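Local coordinates for protein putative nucleoside-diphosphate-sugar epimerase (Staphylococcus aureus subsp. aureus, PDB 3E48) that is of unknown function but has an NAD(P)H-binding Rossmann fold and may act as a nucleoside-diphosphate-sugar epimerase, at residues L51-N55 against F71-I76; S79-E85 against H116-F121; L207-L211 against L273-L277. One frame throughout, in Å; residues are numbered along the deposited sequence.

Contact 1 of 3, residues L51-N55 against F71-I76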
loop_
_atom_site.group_PDB
_atom_site.type_symbol
_atom_site.label_atom_id
_atom_site.label_comp_id
_atom_site.label_asym_id
_atom_site.label_seq_id
_atom_site.Cartn_x
_atom_site.Cartn_y
_atom_site.Cartn_z
ATOM N N LEU B 51 -25.638 -2.673 -7.086
ATOM C CA LEU B 51 -24.296 -2.210 -7.400
ATOM C C LEU B 51 -23.334 -3.362 -7.692
ATOM O O LEU B 51 -23.446 -4.443 -7.113
ATOM C CB LEU B 51 -23.770 -1.386 -6.220
ATOM C CG LEU B 51 -22.283 -1.043 -6.148
ATOM C CD1 LEU B 51 -21.903 -0.132 -7.299
ATOM C CD2 LEU B 51 -21.990 -0.370 -4.813
ATOM N N ASP B 52 -22.405 -3.117 -8.608
ATOM C CA ASP B 52 -21.377 -4.087 -8.983
ATOM C C ASP B 52 -20.059 -3.332 -8.839
ATOM O O ASP B 52 -19.774 -2.424 -9.620
ATOM C CB ASP B 52 -21.578 -4.536 -10.436
ATOM C CG ASP B 52 -20.448 -5.423 -10.951
ATOM O OD1 ASP B 52 -20.495 -5.796 -12.142
ATOM O OD2 ASP B 52 -19.515 -5.746 -10.182
ATOM N N TYR B 53 -19.272 -3.692 -7.828
ATOM C CA TYR B 53 -17.989 -3.035 -7.576
ATOM C C TYR B 53 -17.068 -2.944 -8.781
ATOM O O TYR B 53 -16.290 -1.997 -8.900
ATOM C CB TYR B 53 -17.208 -3.770 -6.489
ATOM C CG TYR B 53 -17.635 -3.517 -5.065
ATOM C CD1 TYR B 53 -16.886 -4.032 -4.015
ATOM C CD2 TYR B 53 -18.778 -2.776 -4.762
ATOM C CE1 TYR B 53 -17.248 -3.823 -2.696
ATOM C CE2 TYR B 53 -19.157 -2.560 -3.432
ATOM C CZ TYR B 53 -18.381 -3.090 -2.407
ATOM O OH TYR B 53 -18.724 -2.881 -1.090
ATOM N N PHE B 54 -17.147 -3.929 -9.666
ATOM C CA PHE B 54 -16.259 -3.960 -10.815
ATOM C C PHE B 54 -16.844 -3.412 -12.100
ATOM O O PHE B 54 -16.363 -3.703 -13.192
ATOM C CB PHE B 54 -15.741 -5.383 -10.989
ATOM C CG PHE B 54 -14.938 -5.858 -9.814
ATOM C CD1 PHE B 54 -13.597 -5.512 -9.692
ATOM C CD2 PHE B 54 -15.539 -6.589 -8.794
ATOM C CE1 PHE B 54 -12.866 -5.883 -8.568
ATOM C CE2 PHE B 54 -14.821 -6.966 -7.667
ATOM C CZ PHE B 54 -13.479 -6.612 -7.552
ATOM N N ASN B 55 -17.885 -2.602 -11.956
ATOM C CA ASN B 55 -18.506 -1.958 -13.100
ATOM C C ASN B 55 -18.560 -0.491 -12.709
ATOM O O ASN B 55 -19.383 -0.087 -11.888
ATOM C CB ASN B 55 -19.907 -2.514 -13.340
ATOM C CG ASN B 55 -20.562 -1.913 -14.560
ATOM O OD1 ASN B 55 -20.865 -0.722 -14.589
ATOM N ND2 ASN B 55 -20.771 -2.731 -15.585
ATOM N N PHE B 71 -17.688 2.259 2.588
ATOM C CA PHE B 71 -17.247 1.193 1.694
ATOM C C PHE B 71 -16.651 -0.020 2.384
ATOM O O PHE B 71 -15.698 0.099 3.150
ATOM C CB PHE B 71 -16.205 1.757 0.724
ATOM C CG PHE B 71 -15.827 0.822 -0.387
ATOM C CD1 PHE B 71 -16.646 0.696 -1.504
ATOM C CD2 PHE B 71 -14.660 0.064 -0.319
ATOM C CE1 PHE B 71 -16.313 -0.172 -2.542
ATOM C CE2 PHE B 71 -14.313 -0.812 -1.355
ATOM C CZ PHE B 71 -15.146 -0.928 -2.471
ATOM N N ILE B 72 -17.222 -1.186 2.101
ATOM C CA ILE B 72 -16.729 -2.443 2.646
ATOM C C ILE B 72 -16.096 -3.197 1.481
ATOM O O ILE B 72 -16.785 -3.586 0.539
ATOM C CB ILE B 72 -17.874 -3.292 3.231
ATOM C CG1 ILE B 72 -18.529 -2.529 4.384
ATOM C CG2 ILE B 72 -17.341 -4.646 3.704
ATOM C CD1 ILE B 72 -19.714 -3.241 4.996
ATOM N N PRO B 73 -14.769 -3.394 1.522
ATOM C CA PRO B 73 -14.079 -4.111 0.443
ATOM C C PRO B 73 -14.622 -5.523 0.226
ATOM O O PRO B 73 -15.166 -6.135 1.147
ATOM C CB PRO B 73 -12.627 -4.135 0.917
ATOM C CG PRO B 73 -12.501 -2.859 1.682
ATOM C CD PRO B 73 -13.804 -2.828 2.479
ATOM N N SER B 74 -14.470 -6.032 -0.993
ATOM C CA SER B 74 -14.919 -7.381 -1.328
ATOM C C SER B 74 -13.847 -8.369 -0.875
ATOM O O SER B 74 -12.840 -7.965 -0.292
ATOM C CB SER B 74 -15.118 -7.523 -2.839
ATOM O OG SER B 74 -13.872 -7.493 -3.528
ATOM N N ILE B 75 -14.059 -9.657 -1.141
ATOM C CA ILE B 75 -13.081 -10.675 -0.765
ATOM C C ILE B 75 -12.305 -11.186 -1.974
ATOM O O ILE B 75 -11.596 -12.182 -1.882
ATOM C CB ILE B 75 -13.744 -11.886 -0.052
ATOM C CG1 ILE B 75 -15.024 -12.303 -0.776
ATOM C CG2 ILE B 75 -14.035 -11.538 1.399
ATOM C CD1 ILE B 75 -14.798 -13.029 -2.082
ATOM N N ILE B 76 -12.442 -10.499 -3.104
ATOM C CA ILE B 76 -11.746 -10.889 -4.327
ATOM C C ILE B 76 -10.234 -10.905 -4.113
ATOM O O ILE B 76 -9.690 -10.040 -3.425
ATOM C CB ILE B 76 -12.066 -9.912 -5.483
ATOM C CG1 ILE B 76 -13.561 -9.975 -5.830
ATOM C CG2 ILE B 76 -11.204 -10.232 -6.698
ATOM C CD1 ILE B 76 -14.046 -11.343 -6.268
#
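Tyr53 lays its ring on Phe71 and ends at the backbone carbonyl of Ile72, joining the turn after strand 47-50 to the loop after strand 68-71. Its CB points toward residues 71-76, and chi1 of -78° keeps CG beside the backbone N and sends the ring across the gap. CD1 then passes Ser74 CB at 4.1 Å. CE1 lies 3.6 Å from Phe71 CZ and has Ser74 N near the ring plane. CZ meets Phe71 CE1 at 3.6 Å, the close point of an offset stack with planes 28° apart. At the tip, OH donates to Ile72 O over 2.6 Å, tilted 24° from the carbonyl plane; Thr6 OG1 at the end of strand 3-6 also hydrogen-bonds this hydroxyl. Next door, Phe54 CE2 touches Ile76 CG1 at 3.7 Å, the two side chains sliding past each other, and Ser74 OG, near the edge of the Phe54 ring, is hydrogen-bonded to Glu85. A type I turn from Asp52 to Asn55, with an Asx turn in which Asp52 OD2 accepts from Phe54 N, presents both rings. Loops at the C-terminal ends of the strands usually line the cofactor cleft of a Rossmann fold, so these probably lie near it. Aromatic side chains carry much of the contact, and one hydroxyl-to-carbonyl bond ties the two loops together.

Contact 2 of 3, residues S79-E85 against H116-F121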
loop_
_atom_site.group_PDB
_atom_site.type_symbol
_atom_site.label_atom_id
_atom_site.label_comp_id
_atom_site.label_asym_id
_atom_site.label_seq_id
_atom_site.Cartn_x
_atom_site.Cartn_y
_atom_site.Cartn_z
ATOM N N SER B 79 -4.508 -9.211 -4.836
ATOM C CA SER B 79 -4.602 -7.752 -4.831
ATOM C C SER B 79 -4.854 -7.102 -6.190
ATOM O O SER B 79 -5.667 -6.181 -6.301
ATOM C CB SER B 79 -3.343 -7.139 -4.211
ATOM O OG SER B 79 -3.270 -7.428 -2.824
ATOM N N PHE B 80 -4.168 -7.571 -7.228
ATOM C CA PHE B 80 -4.331 -6.983 -8.554
ATOM C C PHE B 80 -5.769 -7.051 -9.051
ATOM O O PHE B 80 -6.240 -6.148 -9.743
ATOM C CB PHE B 80 -3.424 -7.679 -9.570
ATOM C CG PHE B 80 -3.392 -6.999 -10.911
ATOM C CD1 PHE B 80 -2.699 -5.805 -11.085
ATOM C CD2 PHE B 80 -4.068 -7.545 -11.999
ATOM C CE1 PHE B 80 -2.679 -5.163 -12.323
ATOM C CE2 PHE B 80 -4.054 -6.910 -13.241
ATOM C CZ PHE B 80 -3.359 -5.719 -13.403
ATOM N N LYS B 81 -6.464 -8.126 -8.702
ATOM C CA LYS B 81 -7.841 -8.300 -9.132
ATOM C C LYS B 81 -8.831 -7.464 -8.329
ATOM O O LYS B 81 -9.905 -7.131 -8.830
ATOM C CB LYS B 81 -8.233 -9.776 -9.062
ATOM C CG LYS B 81 -7.632 -10.625 -10.177
ATOM C CD LYS B 81 -8.123 -12.070 -10.112
ATOM C CE LYS B 81 -9.647 -12.145 -10.090
ATOM N NZ LYS B 81 -10.275 -11.500 -11.280
ATOM N N ARG B 82 -8.476 -7.109 -7.098
ATOM C CA ARG B 82 -9.386 -6.321 -6.274
ATOM C C ARG B 82 -9.211 -4.806 -6.461
ATOM O O ARG B 82 -10.161 -4.050 -6.292
ATOM C CB ARG B 82 -9.228 -6.692 -4.793
ATOM C CG ARG B 82 -10.363 -6.169 -3.919
ATOM C CD ARG B 82 -10.113 -6.366 -2.431
ATOM N NE ARG B 82 -10.029 -7.769 -2.029
ATOM C CZ ARG B 82 -9.878 -8.171 -0.771
ATOM N NH1 ARG B 82 -9.799 -7.274 0.203
ATOM N NH2 ARG B 82 -9.800 -9.467 -0.478
ATOM N N ILE B 83 -8.006 -4.370 -6.820
ATOM C CA ILE B 83 -7.709 -2.953 -7.036
ATOM C C ILE B 83 -8.770 -2.119 -7.765
ATOM O O ILE B 83 -9.085 -1.007 -7.343
ATOM C CB ILE B 83 -6.374 -2.784 -7.815
ATOM C CG1 ILE B 83 -5.219 -3.285 -6.962
ATOM C CG2 ILE B 83 -6.165 -1.326 -8.200
ATOM C CD1 ILE B 83 -5.137 -2.618 -5.614
ATOM N N PRO B 84 -9.318 -2.628 -8.879
ATOM C CA PRO B 84 -10.333 -1.862 -9.615
ATOM C C PRO B 84 -11.464 -1.354 -8.719
ATOM O O PRO B 84 -12.086 -0.329 -8.988
ATOM C CB PRO B 84 -10.812 -2.862 -10.663
ATOM C CG PRO B 84 -9.540 -3.626 -10.970
ATOM C CD PRO B 84 -9.001 -3.887 -9.580
ATOM N N GLU B 85 -11.696 -2.091 -7.645
ATOM C CA GLU B 85 -12.706 -1.788 -6.644
ATOM C C GLU B 85 -12.564 -0.365 -6.106
ATOM O O GLU B 85 -13.512 0.435 -6.125
ATOM C CB GLU B 85 -12.500 -2.765 -5.511
ATOM C CG GLU B 85 -13.597 -2.933 -4.560
ATOM C CD GLU B 85 -13.318 -4.120 -3.690
ATOM O OE1 GLU B 85 -12.688 -3.958 -2.620
ATOM O OE2 GLU B 85 -13.700 -5.222 -4.114
ATOM N N HIS B 116 -1.228 -11.629 1.777
ATOM C CA HIS B 116 -1.484 -11.470 0.350
ATOM C C HIS B 116 -2.310 -10.263 -0.055
ATOM O O HIS B 116 -2.176 -9.774 -1.174
ATOM C CB HIS B 116 -2.145 -12.732 -0.203
ATOM C CG HIS B 116 -1.186 -13.849 -0.472
ATOM N ND1 HIS B 116 0.008 -13.986 0.199
ATOM C CD2 HIS B 116 -1.268 -14.904 -1.319
ATOM C CE1 HIS B 116 0.625 -15.079 -0.224
ATOM N NE2 HIS B 116 -0.129 -15.652 -1.142
HETATM N N MSE B 117 -3.176 -9.780 0.830
HETATM C CA MSE B 117 -3.982 -8.623 0.470
HETATM C C MSE B 117 -3.393 -7.307 0.960
HETATM O O MSE B 117 -4.010 -6.256 0.791
HETATM C CB MSE B 117 -5.417 -8.774 0.990
HETATM C CG MSE B 117 -6.146 -10.021 0.484
HETATM SE SE MSE B 117 -6.100 -10.265 -1.440
HETATM C CE MSE B 117 -6.801 -8.530 -1.940
ATOM N N SER B 118 -2.202 -7.334 1.555
ATOM C CA SER B 118 -1.632 -6.072 2.026
ATOM C C SER B 118 -1.458 -5.044 0.893
ATOM O O SER B 118 -1.691 -3.855 1.100
ATOM C CB SER B 118 -0.297 -6.297 2.761
ATOM O OG SER B 118 0.733 -6.682 1.885
ATOM N N PRO B 119 -1.068 -5.486 -0.321
ATOM C CA PRO B 119 -0.904 -4.509 -1.405
ATOM C C PRO B 119 -2.198 -3.732 -1.663
ATOM O O PRO B 119 -2.174 -2.519 -1.889
ATOM C CB PRO B 119 -0.506 -5.376 -2.600
ATOM C CG PRO B 119 0.208 -6.526 -1.961
ATOM C CD PRO B 119 -0.688 -6.836 -0.778
ATOM N N TYR B 120 -3.327 -4.437 -1.632
ATOM C CA TYR B 120 -4.619 -3.796 -1.860
ATOM C C TYR B 120 -4.905 -2.721 -0.824
ATOM O O TYR B 120 -5.296 -1.609 -1.173
ATOM C CB TYR B 120 -5.756 -4.822 -1.828
ATOM C CG TYR B 120 -7.136 -4.191 -1.784
ATOM C CD1 TYR B 120 -7.731 -3.680 -2.941
ATOM C CD2 TYR B 120 -7.837 -4.076 -0.579
ATOM C CE1 TYR B 120 -8.988 -3.075 -2.902
ATOM C CE2 TYR B 120 -9.095 -3.468 -0.530
ATOM C CZ TYR B 120 -9.661 -2.972 -1.695
ATOM O OH TYR B 120 -10.911 -2.382 -1.663
ATOM N N PHE B 121 -4.709 -3.044 0.448
ATOM C CA PHE B 121 -4.993 -2.077 1.500
ATOM C C PHE B 121 -4.019 -0.913 1.507
ATOM O O PHE B 121 -4.404 0.222 1.790
ATOM C CB PHE B 121 -5.046 -2.785 2.852
ATOM C CG PHE B 121 -6.244 -3.676 2.996
ATOM C CD1 PHE B 121 -7.522 -3.122 3.072
ATOM C CD2 PHE B 121 -6.109 -5.057 2.991
ATOM C CE1 PHE B 121 -8.655 -3.935 3.136
ATOM C CE2 PHE B 121 -7.234 -5.886 3.055
ATOM C CZ PHE B 121 -8.510 -5.321 3.127
HETATM O O HOH W 1 -1.638 -9.638 -3.941
#
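Arg82 stretches its aliphatic stem across the face of Tyr120, in the tight part of the contact. Its CD sits over the centre of the ring, 3.3 Å from the centroid, in a CH-pi contact only 6° off the ring normal. CG is anti to the backbone N (chi1 -166°), and a bend at chi3 turns the guanidinium so that CZ still lies over the face, in a cation-pi contact 4.9 Å from the centroid. The guanidinium plane stands 64° from that of Tyr120. Selenomethionine Met117, bent at chi2 and chi3, places CE over one face of this group, 3.3 Å from Arg82 CZ, while Phe121 CZ comes to its edge, 3.7 Å from Arg82 NH1. Arg82 NE also hydrogen-bonds to Ile76 O, which helps to fix the guanidinium. Tyr120 OH lies 2.6 Å from Glu85 OE1, whose carboxylate is turned nearly upright to the ring; the other oxygen, OE2, bonds to Ser74. Ser79 is packed just as closely: its OG donates to a lone pair of His116 O at 3.1 Å, in the carbonyl plane, accepts a weak bond from Tyr120 N and lies 3.3 Å from Pro119 CD. The looser side is at His116, whose imidazole leads away from residues 79-85 and whose carbonyl is bridged by a water to Ser79 N. In the fold, Tyr120 rests on Phe71 and Phe103 of the adjacent parallel strands 68-71 and 100-106, and helix 239-251 covers His116 and Met117. Tyr123 of the second subunit packs on Phe80, Ile83 and Pro119, so helices 79-82 and 118-131 meet the dimer partner beside this contact.

Contact 3 of 3, residues L207-L211 against L273-L277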
loop_
_atom_site.group_PDB
_atom_site.type_symbol
_atom_site.label_atom_id
_atom_site.label_comp_id
_atom_site.label_asym_id
_atom_site.label_seq_id
_atom_site.Cartn_x
_atom_site.Cartn_y
_atom_site.Cartn_z
ATOM N N LEU B 207 -5.027 -18.551 23.037
ATOM C CA LEU B 207 -6.183 -18.807 22.194
ATOM C C LEU B 207 -6.621 -20.260 22.380
ATOM O O LEU B 207 -7.805 -20.545 22.548
ATOM C CB LEU B 207 -5.844 -18.563 20.722
ATOM C CG LEU B 207 -6.941 -17.959 19.840
ATOM C CD1 LEU B 207 -6.519 -18.094 18.388
ATOM C CD2 LEU B 207 -8.272 -18.652 20.064
ATOM N N ALA B 208 -5.660 -21.177 22.352
ATOM C CA ALA B 208 -5.970 -22.592 22.515
ATOM C C ALA B 208 -6.596 -22.863 23.885
ATOM O O ALA B 208 -7.541 -23.646 23.995
ATOM C CB ALA B 208 -4.704 -23.430 22.332
ATOM N N ALA B 209 -6.070 -22.216 24.920
ATOM C CA ALA B 209 -6.589 -22.393 26.277
ATOM C C ALA B 209 -8.035 -21.900 26.370
ATOM O O ALA B 209 -8.870 -22.525 27.020
ATOM C CB ALA B 209 -5.709 -21.649 27.280
ATOM N N ILE B 210 -8.321 -20.777 25.713
ATOM C CA ILE B 210 -9.667 -20.207 25.699
ATOM C C ILE B 210 -10.639 -21.171 25.025
ATOM O O ILE B 210 -11.712 -21.472 25.556
ATOM C CB ILE B 210 -9.713 -18.872 24.910
ATOM C CG1 ILE B 210 -8.807 -17.836 25.571
ATOM C CG2 ILE B 210 -11.144 -18.351 24.846
ATOM C CD1 ILE B 210 -9.277 -17.414 26.928
ATOM N N LEU B 211 -10.260 -21.637 23.840
ATOM C CA LEU B 211 -11.092 -22.559 23.078
ATOM C C LEU B 211 -11.275 -23.877 23.827
ATOM O O LEU B 211 -12.338 -24.493 23.755
ATOM C CB LEU B 211 -10.464 -22.810 21.703
ATOM C CG LEU B 211 -10.290 -21.556 20.833
ATOM C CD1 LEU B 211 -9.420 -21.871 19.617
ATOM C CD2 LEU B 211 -11.655 -21.040 20.407
ATOM N N LEU B 273 -12.979 -12.804 23.815
ATOM C CA LEU B 273 -13.284 -14.040 23.102
ATOM C C LEU B 273 -14.085 -14.983 24.006
ATOM O O LEU B 273 -15.044 -15.619 23.562
ATOM C CB LEU B 273 -11.998 -14.731 22.638
ATOM C CG LEU B 273 -12.160 -16.090 21.948
ATOM C CD1 LEU B 273 -13.113 -15.977 20.763
ATOM C CD2 LEU B 273 -10.799 -16.576 21.482
ATOM N N GLN B 274 -13.689 -15.060 25.274
ATOM C CA GLN B 274 -14.366 -15.919 26.246
ATOM C C GLN B 274 -15.858 -15.591 26.294
ATOM O O GLN B 274 -16.711 -16.480 26.257
ATOM C CB GLN B 274 -13.773 -15.722 27.647
ATOM C CG GLN B 274 -12.259 -15.874 27.757
ATOM C CD GLN B 274 -11.506 -14.573 27.505
ATOM O OE1 GLN B 274 -11.416 -14.099 26.371
ATOM N NE2 GLN B 274 -10.965 -13.990 28.572
ATOM N N SER B 275 -16.156 -14.301 26.386
ATOM C CA SER B 275 -17.530 -13.820 26.439
ATOM C C SER B 275 -18.270 -14.120 25.140
ATOM O O SER B 275 -19.432 -14.533 25.152
ATOM C CB SER B 275 -17.537 -12.312 26.695
ATOM O OG SER B 275 -18.850 -11.788 26.637
ATOM N N PHE B 276 -17.589 -13.907 24.019
ATOM C CA PHE B 276 -18.168 -14.147 22.707
ATOM C C PHE B 276 -18.585 -15.600 22.534
ATOM O O PHE B 276 -19.673 -15.890 22.036
ATOM C CB PHE B 276 -17.163 -13.757 21.620
ATOM C CG PHE B 276 -17.643 -14.022 20.223
ATOM C CD1 PHE B 276 -18.774 -13.384 19.729
ATOM C CD2 PHE B 276 -16.963 -14.917 19.402
ATOM C CE1 PHE B 276 -19.224 -13.631 18.434
ATOM C CE2 PHE B 276 -17.404 -15.170 18.106
ATOM C CZ PHE B 276 -18.538 -14.526 17.622
ATOM N N LEU B 277 -17.717 -16.514 22.949
ATOM C CA LEU B 277 -18.006 -17.937 22.838
ATOM C C LEU B 277 -19.076 -18.368 23.840
ATOM O O LEU B 277 -19.847 -19.287 23.575
ATOM C CB LEU B 277 -16.729 -18.748 23.060
ATOM C CG LEU B 277 -15.595 -18.516 22.056
ATOM C CD1 LEU B 277 -14.396 -19.349 22.466
ATOM C CD2 LEU B 277 -16.048 -18.877 20.650
#
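Ile210 reaches from helix 204-215 onto Leu273, Gln274 and Leu277 of the short helix 273-277. Its two branches divide the work. CG2 lies 3.8 Å from Leu273 CG and also faces Leu277 CD1, whereas CD1 runs outward along the aliphatic part of Gln274, 3.5 Å from Gln274 CG. The Gln274 chain bends at chi2 (88°), which brings its CD as well to within 3.7 Å of Ile210 CD1 on the solvent-exposed side. Two leucines flank Ile210 on the inner side: Leu207 CD2 meets Leu273 CD2 at 3.6 Å, the side chains crossing at about a right angle, and Leu211 CD2 meets Leu277 CD1 at 3.8 Å. Leu207 and Leu211 lie a turn apart on one helix, as do Leu273 and Leu277 on the other. The axes of the two short segments run in the same general direction, 10.5 Å apart at closest approach, crossing at -29°. Beyond this shell, helix 147-157 lies against both partners, Leu151 and Leu154 touching Leu211, Leu147 touching Leu273 and Lys148 touching Leu277. The hydroxyl of Tyr202 bonds to Leu273 N, and Thr272 OG1 to Ser275 N, tying down the start of the short helix. The contact thus fastens a late helix of the chain to the one that follows strand 194-203. No hydrogen bond or salt bridge crosses between the segments, so apolar packing carries the direct contact.

Overall arrangement
The three contacts follow one another along the chain without nesting. Contacts 1 and 2 are adjacent, centres 11 Å apart, within the NAD(P)H-binding domain; both gather round the strand 68-71 and its following loop. Residues 71-76 and 79-85 are near neighbours in sequence, and Arg82 and Glu85 of contact 2 reach back to the loop of contact 1, so loops at the ends of the strands and the helices toward the dimer partner form one continuous patch of packing. Contact 3 lies across the chain's centre, 31 to 32 Å from the other two between centres, and joins helices of the C-terminal part, which in extended relatives usually contributes to substrate binding.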